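PDB 3I1A: spectinomycin phosphotransferase, which probably inactivates the antibiotic spectinomycin by transferring a phosphate group to it from a bound nucleotide. Local coordinates for residues T171-S176 against E308-F313. Residues are numbered along the deposited sequence; the frame is centred on the assembly and turned at random.
Sequences TAAFKS and ESFKYF
Phe174 and Ala173 meet Phe310 and Phe313 where segments 171-176 and 308-313, on helices 169-180 and 303-315, run nearly parallel and pack through aromatic side chains in the helical part of this kinase-like phosphotransferase fold, away from the nucleotide and magnesium sites. The axes of the two segments keep 11.1 Å apart and run in the same direction, 9° from parallel, a spacing bridged by phenylalanine rings, one of which packs on the main chain of the other helix. Aromatic contact is a T-shaped stack: Phe174 drives its CE1 corner onto one face of Phe313, the ring centroids lie 5.0 Å apart and the planes stand at 86°. Phe174 CE1 lands off the ring centre toward the rim, 3.5 Å from Phe313 CE1. With CG anti to the backbone N (chi1 172°), the Phe174 ring is carried toward Phe313.

Ring-to-backbone packing falls to Phe310. The Phe310 ring, one helical turn before Phe313, reaches across to the Ala173-Phe174 main chain: its CE1 lies 3.7 Å from Phe174 CA, and its CZ approaches Ala173 O at 3.5 Å. Phe177, further along helix 169-180, also touches both Phe310 and Phe313, and Lys314 adds a cation-pi contact to Phe310.

Helix 274-297 packs against both segments, with Leu296 against Phe174 and Ile289 against Phe313. Polar ties to that helix lie beside the aromatic contact: Thr171 OG1 hydrogen-bonds Leu296 O, and Ser309 OG hydrogen-bonds Asp295 OD2. Apolar pairs complete the contact: Phe174 CB lies 4.3 Å from Phe310 CE1, and at the partly exposed margin the methyl CB of Ala173 rests 3.5 Å from Phe310 CE2.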
loop_
_atom_site.group_PDB
_atom_site.type_symbol
_atom_site.label_atom_id
_atom_site.label_comp_id
_atom_site.label_asym_id
_atom_site.label_seq_id
_atom_site.Cartn_x
_atom_site.Cartn_y
_atom_site.Cartn_z
ATOM N N THR A 171 -13.464 -22.773 -7.789
ATOM C CA THR A 171 -14.641 -22.256 -7.091
ATOM C C THR A 171 -15.125 -23.235 -6.029
ATOM O O THR A 171 -15.470 -22.838 -4.920
ATOM C CB THR A 171 -15.792 -21.986 -8.066
ATOM O OG1 THR A 171 -15.410 -20.923 -8.943
ATOM C CG2 THR A 171 -17.052 -21.581 -7.303
ATOM N N ALA A 172 -15.141 -24.522 -6.359
ATOM C CA ALA A 172 -15.578 -25.527 -5.389
ATOM C C ALA A 172 -14.626 -25.621 -4.195
ATOM O O ALA A 172 -15.054 -25.799 -3.042
ATOM C CB ALA A 172 -15.708 -26.918 -6.065
ATOM N N ALA A 173 -13.324 -25.523 -4.453
ATOM C CA ALA A 173 -12.335 -25.599 -3.378
ATOM C C ALA A 173 -12.485 -24.383 -2.451
ATOM O O ALA A 173 -12.389 -24.497 -1.218
ATOM C CB ALA A 173 -10.916 -25.654 -3.974
ATOM N N PHE A 174 -12.736 -23.227 -3.056
ATOM C CA PHE A 174 -12.917 -21.986 -2.297
ATOM C C PHE A 174 -14.166 -22.055 -1.417
ATOM O O PHE A 174 -14.131 -21.658 -0.256
ATOM C CB PHE A 174 -13.049 -20.800 -3.247
ATOM C CG PHE A 174 -13.416 -19.520 -2.554
ATOM C CD1 PHE A 174 -12.483 -18.867 -1.744
ATOM C CD2 PHE A 174 -14.711 -19.000 -2.669
ATOM C CE1 PHE A 174 -12.839 -17.712 -1.049
ATOM C CE2 PHE A 174 -15.084 -17.845 -1.981
ATOM C CZ PHE A 174 -14.140 -17.200 -1.165
ATOM N N LYS A 175 -15.271 -22.548 -1.972
ATOM C CA LYS A 175 -16.491 -22.675 -1.182
ATOM C C LYS A 175 -16.295 -23.621 0.007
ATOM O O LYS A 175 -16.810 -23.361 1.095
ATOM C CB LYS A 175 -17.643 -23.160 -2.057
ATOM C CG LYS A 175 -18.128 -22.096 -3.047
ATOM C CD LYS A 175 -19.359 -22.579 -3.792
ATOM C CE LYS A 175 -19.841 -21.552 -4.800
ATOM N NZ LYS A 175 -21.049 -22.044 -5.478
ATOM N N SER A 176 -15.557 -24.710 -0.212
ATOM C CA SER A 176 -15.283 -25.673 0.846
ATOM C C SER A 176 -14.490 -25.012 1.963
ATOM O O SER A 176 -14.788 -25.191 3.146
ATOM C CB SER A 176 -14.481 -26.863 0.305
ATOM O OG SER A 176 -15.266 -27.658 -0.563
ATOM N N GLU A 308 -3.507 -18.187 -7.293
ATOM C CA GLU A 308 -2.692 -17.331 -6.413
ATOM C C GLU A 308 -3.589 -16.619 -5.406
ATOM O O GLU A 308 -3.241 -16.508 -4.222
ATOM C CB GLU A 308 -1.897 -16.299 -7.217
ATOM C CG GLU A 308 -0.878 -16.928 -8.162
ATOM C CD GLU A 308 -0.017 -15.905 -8.893
ATOM O OE1 GLU A 308 -0.564 -14.912 -9.427
ATOM O OE2 GLU A 308 1.215 -16.116 -8.949
ATOM N N SER A 309 -4.738 -16.138 -5.875
ATOM C CA SER A 309 -5.696 -15.465 -4.984
ATOM C C SER A 309 -6.135 -16.442 -3.884
ATOM O O SER A 309 -6.236 -16.060 -2.728
ATOM C CB SER A 309 -6.932 -15.020 -5.754
ATOM O OG SER A 309 -6.604 -14.040 -6.719
ATOM N N PHE A 310 -6.358 -17.707 -4.249
ATOM C CA PHE A 310 -6.801 -18.721 -3.289
ATOM C C PHE A 310 -5.736 -18.970 -2.219
ATOM O O PHE A 310 -6.054 -19.052 -1.045
ATOM C CB PHE A 310 -7.169 -20.007 -4.057
ATOM C CG PHE A 310 -7.856 -21.070 -3.222
ATOM C CD1 PHE A 310 -8.638 -20.738 -2.118
ATOM C CD2 PHE A 310 -7.770 -22.409 -3.598
ATOM C CE1 PHE A 310 -9.324 -21.729 -1.408
ATOM C CE2 PHE A 310 -8.457 -23.409 -2.886
ATOM C CZ PHE A 310 -9.231 -23.067 -1.794
ATOM N N LYS A 311 -4.469 -19.058 -2.619
ATOM C CA LYS A 311 -3.391 -19.253 -1.671
ATOM C C LYS A 311 -3.319 -18.048 -0.726
ATOM O O LYS A 311 -3.162 -18.209 0.491
ATOM C CB LYS A 311 -2.065 -19.453 -2.434
ATOM C CG LYS A 311 -2.072 -20.755 -3.244
ATOM C CD LYS A 311 -0.702 -21.106 -3.813
ATOM C CE LYS A 311 -0.758 -22.427 -4.578
ATOM N NZ LYS A 311 0.607 -22.862 -5.029
ATOM N N TYR A 312 -3.458 -16.847 -1.283
ATOM C CA TYR A 312 -3.412 -15.637 -0.461
ATOM C C TYR A 312 -4.556 -15.659 0.546
ATOM O O TYR A 312 -4.364 -15.411 1.741
ATOM C CB TYR A 312 -3.533 -14.383 -1.315
ATOM C CG TYR A 312 -3.500 -13.125 -0.471
ATOM C CD1 TYR A 312 -2.383 -12.814 0.314
ATOM C CD2 TYR A 312 -4.592 -12.262 -0.432
ATOM C CE1 TYR A 312 -2.366 -11.664 1.119
ATOM C CE2 TYR A 312 -4.583 -11.116 0.364
ATOM C CZ TYR A 312 -3.471 -10.823 1.132
ATOM O OH TYR A 312 -3.455 -9.667 1.889
ATOM N N PHE A 313 -5.748 -15.951 0.047
ATOM C CA PHE A 313 -6.932 -16.026 0.892
ATOM C C PHE A 313 -6.715 -17.025 2.042
ATOM O O PHE A 313 -7.020 -16.732 3.206
ATOM C CB PHE A 313 -8.129 -16.444 0.025
ATOM C CG PHE A 313 -9.461 -16.313 0.716
ATOM C CD1 PHE A 313 -10.360 -15.308 0.348
ATOM C CD2 PHE A 313 -9.815 -17.193 1.728
ATOM C CE1 PHE A 313 -11.599 -15.192 0.995
ATOM C CE2 PHE A 313 -11.055 -17.082 2.380
ATOM C CZ PHE A 313 -11.937 -16.086 2.013
#